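Local coordinates for redy-like protein (Hahella chejuensis, PDB 2JDJ) that probably takes part in prodigiosin biosynthesis, as a RedY-like protein of the dimeric alpha-beta barrel superfamily, at residues 1-6 and 56-61; 8-13 and 45-50. All coordinates share one frame; numbering follows the deposited sequence.

Interaction 1: 1-6 and 56-61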
# COMPACT_ATOMS: atom_id res chain seq x y z
N MSE A 1 -14.03 -2.84 -1.79
CA MSE A 1 -12.95 -1.92 -1.31
C MSE A 1 -11.85 -1.88 -2.37
O MSE A 1 -11.54 -2.90 -3.00
CB MSE A 1 -12.39 -2.43 0.01
CG MSE A 1 -11.48 -1.46 0.73
SE MSE A 1 -12.49 -0.03 1.62
CE MSE A 1 -12.99 -0.98 3.17
N GLU A 2 -11.27 -0.71 -2.56
CA GLU A 2 -10.14 -0.58 -3.47
C GLU A 2 -9.02 0.22 -2.84
O GLU A 2 -9.23 0.94 -1.87
CB GLU A 2 -10.59 0.05 -4.79
CG GLU A 2 -11.71 -0.75 -5.44
CD GLU A 2 -11.90 -0.44 -6.90
OE1 GLU A 2 -10.88 -0.41 -7.63
OE2 GLU A 2 -13.07 -0.22 -7.30
N THR A 3 -7.82 0.05 -3.40
CA THR A 3 -6.61 0.66 -2.89
C THR A 3 -5.89 1.28 -4.05
O THR A 3 -5.78 0.68 -5.11
CB THR A 3 -5.71 -0.36 -2.19
OG1 THR A 3 -6.35 -0.80 -0.99
CG2 THR A 3 -4.35 0.25 -1.84
N ILE A 4 -5.45 2.52 -3.84
CA ILE A 4 -4.61 3.22 -4.80
C ILE A 4 -3.30 3.53 -4.10
O ILE A 4 -3.31 4.00 -2.97
CB ILE A 4 -5.28 4.53 -5.27
CG1 ILE A 4 -6.62 4.25 -5.95
CG2 ILE A 4 -4.33 5.31 -6.20
CD1 ILE A 4 -7.47 5.48 -6.17
N ILE A 5 -2.19 3.24 -4.77
CA ILE A 5 -0.86 3.44 -4.23
C ILE A 5 -0.09 4.29 -5.22
O ILE A 5 -0.13 4.02 -6.43
CB ILE A 5 -0.15 2.08 -4.03
CG1 ILE A 5 -0.84 1.28 -2.92
CG2 ILE A 5 1.36 2.26 -3.70
CD1 ILE A 5 -0.51 -0.22 -2.92
N HIS A 6 0.57 5.35 -4.73
CA HIS A 6 1.43 6.20 -5.58
C HIS A 6 2.88 6.20 -5.11
O HIS A 6 3.15 6.26 -3.93
CB HIS A 6 0.97 7.66 -5.57
CG HIS A 6 -0.41 7.88 -6.11
ND1 HIS A 6 -1.40 8.49 -5.37
CD2 HIS A 6 -0.97 7.57 -7.30
CE1 HIS A 6 -2.51 8.55 -6.09
NE2 HIS A 6 -2.27 8.01 -7.27
N VAL A 56 5.88 6.77 -0.60
CA VAL A 56 4.80 5.97 -1.10
C VAL A 56 3.55 6.34 -0.32
O VAL A 56 3.61 6.43 0.91
CB VAL A 56 5.06 4.45 -0.87
CG1 VAL A 56 3.90 3.66 -1.43
CG2 VAL A 56 6.37 4.01 -1.53
N GLU A 57 2.43 6.55 -1.00
CA GLU A 57 1.18 6.72 -0.28
C GLU A 57 0.23 5.57 -0.61
O GLU A 57 0.23 5.06 -1.73
CB GLU A 57 0.56 8.10 -0.55
CG GLU A 57 -0.15 8.27 -1.89
CD GLU A 57 -0.55 9.73 -2.18
OE1 GLU A 57 -0.45 10.62 -1.29
OE2 GLU A 57 -0.97 10.00 -3.32
N VAL A 58 -0.55 5.17 0.40
CA VAL A 58 -1.51 4.09 0.32
C VAL A 58 -2.90 4.67 0.62
O VAL A 58 -3.15 5.18 1.72
CB VAL A 58 -1.17 2.93 1.30
CG1 VAL A 58 -2.13 1.74 1.10
CG2 VAL A 58 0.29 2.48 1.11
N ILE A 59 -3.80 4.63 -0.37
CA ILE A 59 -5.14 5.16 -0.19
C ILE A 59 -6.13 4.02 -0.30
O ILE A 59 -6.25 3.40 -1.37
CB ILE A 59 -5.52 6.21 -1.28
CG1 ILE A 59 -4.36 7.15 -1.60
CG2 ILE A 59 -6.78 6.95 -0.85
CD1 ILE A 59 -4.54 7.92 -2.89
N LYS A 60 -6.82 3.74 0.80
CA LYS A 60 -7.90 2.75 0.80
C LYS A 60 -9.23 3.50 0.62
O LYS A 60 -9.53 4.43 1.38
CB LYS A 60 -7.88 1.92 2.09
CG LYS A 60 -8.92 0.81 2.13
CD LYS A 60 -8.81 -0.09 3.36
CE LYS A 60 -8.12 -1.42 3.04
NZ LYS A 60 -8.21 -2.40 4.15
N ILE A 61 -10.00 3.09 -0.40
CA ILE A 61 -11.26 3.77 -0.75
C ILE A 61 -12.43 2.80 -0.86
O ILE A 61 -12.25 1.60 -1.11
CB ILE A 61 -11.16 4.55 -2.09
CG1 ILE A 61 -10.66 3.64 -3.22
CG2 ILE A 61 -10.29 5.83 -1.94
CD1 ILE A 61 -10.59 4.31 -4.59
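H6 and E57 stand side by side near one end of the antiparallel pair formed by strands 2-6 and 56-61 in the sheet of a dimeric alpha-beta barrel fold. H6 ND1 donates to E57 OE2 over 2.6 Å, a short, slightly bent bond. The oxygen receives it on its anti lone pair, a little off the ring plane, and ring and carboxylate are turned 57° against each other. E57 reaches the ring edge because CG sits between its backbone N and carbonyl carbon (chi1 77°). A glycerol, probably from the crystallisation liquor, also bonds OE2, and E92 makes a weak bond to H6 NE2. I59 CD1 meets the ring obliquely, 3.8 Å from H6 CE1. With an alanine at H6, the E57 carboxylate, left without its ND1 donor, would probably be freer to turn, and a gap would open beside I59 CD1.

Along this face, the side chains of I4 and I61 meet obliquely through their CD1 methyls, 3.7 Å apart, and F67 of helix 64-71 touches both. The other face carries T3, I5, V58 and K60; there I5 and V58 pack on the second subunit. Six backbone bonds join E2 to I61, I4 to I59 and H6 to E57. Selenomethionine M1 crosses K60 at about a right angle, and its SE lies 3.2 Å from I61 O.

Interaction 2: 8-13 and 45-50. With SO4 (sulfate ion), chain C; IPA (isopropyl alcohol), chain E.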
# COMPACT_ATOMS: atom_id res chain seq x y z
N ILE A 8 5.90 8.64 -5.04
CA ILE A 8 5.96 10.11 -5.04
C ILE A 8 7.41 10.57 -5.06
O ILE A 8 8.18 10.18 -4.19
CB ILE A 8 5.26 10.68 -3.78
CG1 ILE A 8 3.74 10.40 -3.85
CG2 ILE A 8 5.58 12.19 -3.62
CD1 ILE A 8 3.02 10.53 -2.52
N ARG A 9 7.78 11.41 -6.02
CA ARG A 9 9.13 11.93 -6.08
C ARG A 9 9.13 13.42 -5.75
O ARG A 9 8.40 14.18 -6.37
CB ARG A 9 9.71 11.72 -7.48
CG ARG A 9 11.22 11.81 -7.57
CD ARG A 9 11.71 11.76 -9.02
NE ARG A 9 11.21 12.89 -9.79
CZ ARG A 9 11.83 14.07 -9.92
NH1 ARG A 9 13.02 14.30 -9.37
NH2 ARG A 9 11.26 15.03 -10.63
N LEU A 10 9.95 13.83 -4.78
CA LEU A 10 10.16 15.24 -4.49
C LEU A 10 11.00 15.85 -5.59
O LEU A 10 11.93 15.21 -6.08
CB LEU A 10 10.89 15.41 -3.15
CG LEU A 10 10.27 14.87 -1.86
CD1 LEU A 10 11.07 15.36 -0.62
CD2 LEU A 10 8.80 15.26 -1.74
N PHE A 11 10.67 17.06 -6.01
CA PHE A 11 11.52 17.79 -6.94
C PHE A 11 12.86 18.11 -6.26
O PHE A 11 13.90 18.19 -6.90
CB PHE A 11 10.83 19.08 -7.39
CG PHE A 11 9.53 18.86 -8.12
CD1 PHE A 11 9.47 18.00 -9.21
CD2 PHE A 11 8.38 19.51 -7.72
CE1 PHE A 11 8.28 17.81 -9.88
CE2 PHE A 11 7.18 19.32 -8.38
CZ PHE A 11 7.13 18.47 -9.46
N ASP A 12 12.83 18.27 -4.95
CA ASP A 12 14.03 18.64 -4.25
C ASP A 12 13.99 18.08 -2.85
O ASP A 12 13.14 18.49 -2.06
CB ASP A 12 14.07 20.17 -4.21
CG ASP A 12 15.11 20.69 -3.30
OD1 ASP A 12 16.20 20.07 -3.17
OD2 ASP A 12 14.81 21.75 -2.70
N VAL A 13 14.91 17.15 -2.53
CA VAL A 13 14.86 16.48 -1.22
C VAL A 13 15.16 17.43 -0.08
O VAL A 13 14.80 17.15 1.05
CB VAL A 13 15.80 15.22 -1.08
CG1 VAL A 13 15.31 14.09 -1.94
CG2 VAL A 13 17.26 15.54 -1.37
N ALA A 45 10.29 6.33 1.82
CA ALA A 45 11.03 5.22 1.19
C ALA A 45 12.54 5.51 1.02
O ALA A 45 13.37 4.61 1.16
CB ALA A 45 10.42 4.91 -0.15
N SER A 46 12.88 6.76 0.72
CA SER A 46 14.24 7.12 0.33
C SER A 46 14.34 8.62 0.29
O SER A 46 13.39 9.29 -0.15
CB SER A 46 14.55 6.63 -1.08
OG SER A 46 15.88 6.97 -1.44
N LEU A 47 15.49 9.13 0.71
CA LEU A 47 15.78 10.55 0.56
C LEU A 47 17.11 10.78 -0.19
O LEU A 47 17.73 11.81 -0.01
CB LEU A 47 15.73 11.30 1.91
CG LEU A 47 14.34 11.58 2.49
CD1 LEU A 47 14.42 12.23 3.87
CD2 LEU A 47 13.46 12.43 1.54
N GLN A 48 17.53 9.81 -1.01
CA GLN A 48 18.61 10.00 -1.98
C GLN A 48 18.14 11.05 -3.00
O GLN A 48 17.04 10.94 -3.51
CB GLN A 48 18.91 8.69 -2.72
CG GLN A 48 19.63 7.61 -1.89
CD GLN A 48 19.92 6.33 -2.70
OE1 GLN A 48 20.64 6.38 -3.70
NE2 GLN A 48 19.34 5.19 -2.27
N ALA A 49 18.95 12.06 -3.30
CA ALA A 49 18.51 13.12 -4.22
C ALA A 49 17.96 12.55 -5.53
O ALA A 49 16.89 12.94 -5.98
CB ALA A 49 19.63 14.14 -4.49
N ASN A 50 18.68 11.61 -6.13
CA ASN A 50 18.32 11.11 -7.45
C ASN A 50 17.47 9.83 -7.44
O ASN A 50 17.37 9.15 -8.48
CB ASN A 50 19.58 10.94 -8.32
CG ASN A 50 20.48 12.18 -8.31
OD1 ASN A 50 21.69 12.10 -8.06
ND2 ASN A 50 19.88 13.35 -8.58
S SO4 C . 22.49 11.10 -1.79
O1 SO4 C . 21.46 12.12 -1.95
O2 SO4 C . 23.79 11.77 -1.88
O3 SO4 C . 22.32 10.39 -0.51
O4 SO4 C . 22.42 10.10 -2.86
C1 IPA E . 16.81 15.08 4.89
C2 IPA E . 16.77 15.77 3.53
C3 IPA E . 18.18 16.09 3.05
O2 IPA E . 16.02 16.95 3.65
O HOH W 1 14.83 12.22 -7.56
O HOH W 2 14.85 15.20 -6.49
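A49 O has two waters within bonding distance, which link it to the end of strand 2-10 but may not both donate to it at once. Water 1 lies 2.7 Å from A49 O and sits in plane at the edge of the R9 guanidinium, where NH1 bonds it weakly. Water 2 is 3.1 Å from A49 O and 2.9 Å from L10 O. No direct hydrogen bond joins 8-13 to 45-50, the loop between strands 37-44 and 55-61.

V13 carries the direct contact, its methyls both lying against the backbone of 47-49 from one side. CG1, anti to the carbonyl carbon of V13 (chi1 -69°), approaches L47 O at 3.8 Å, while CG2 lies 3.9 Å from A49 CA. L47 adds its CD2 methyl, 4.3 Å from V13 CG1 and a little farther from L10 CD1. Molecules probably from the crystallisation liquor border it: A49 N bonds a sulfate oxygen almost straight, and isopropyl alcohol bonds V13 O. R9 NH2 forms a salt bridge with E88 of strand 87-97. Buried L10 touches A87 of that strand, and both it and the exposed L47 pack against Y55 of strand 55-61 and A16 of helix 16-30.

From the N terminus, strand 2-10 enters both contacts in turn: its first half pairs with 56-61 in interaction 1, and its end leads into 8-13 of interaction 2. The chain then runs through helix 16-30 and strand 37-44 before the loop 45-50 returns to close interaction 2. Strand 55-61 follows a few residues later and closes the wider loop of interaction 1, within which interaction 2 lies entirely, without crossing. Their centres are 20 Å apart, yet they touch where E57 CD packs against I8 CD1 at 3.7 Å. One joins neighbouring strands in the sheet's buried middle; the other ties the sheet's end to a surface loop beside helix 16-30.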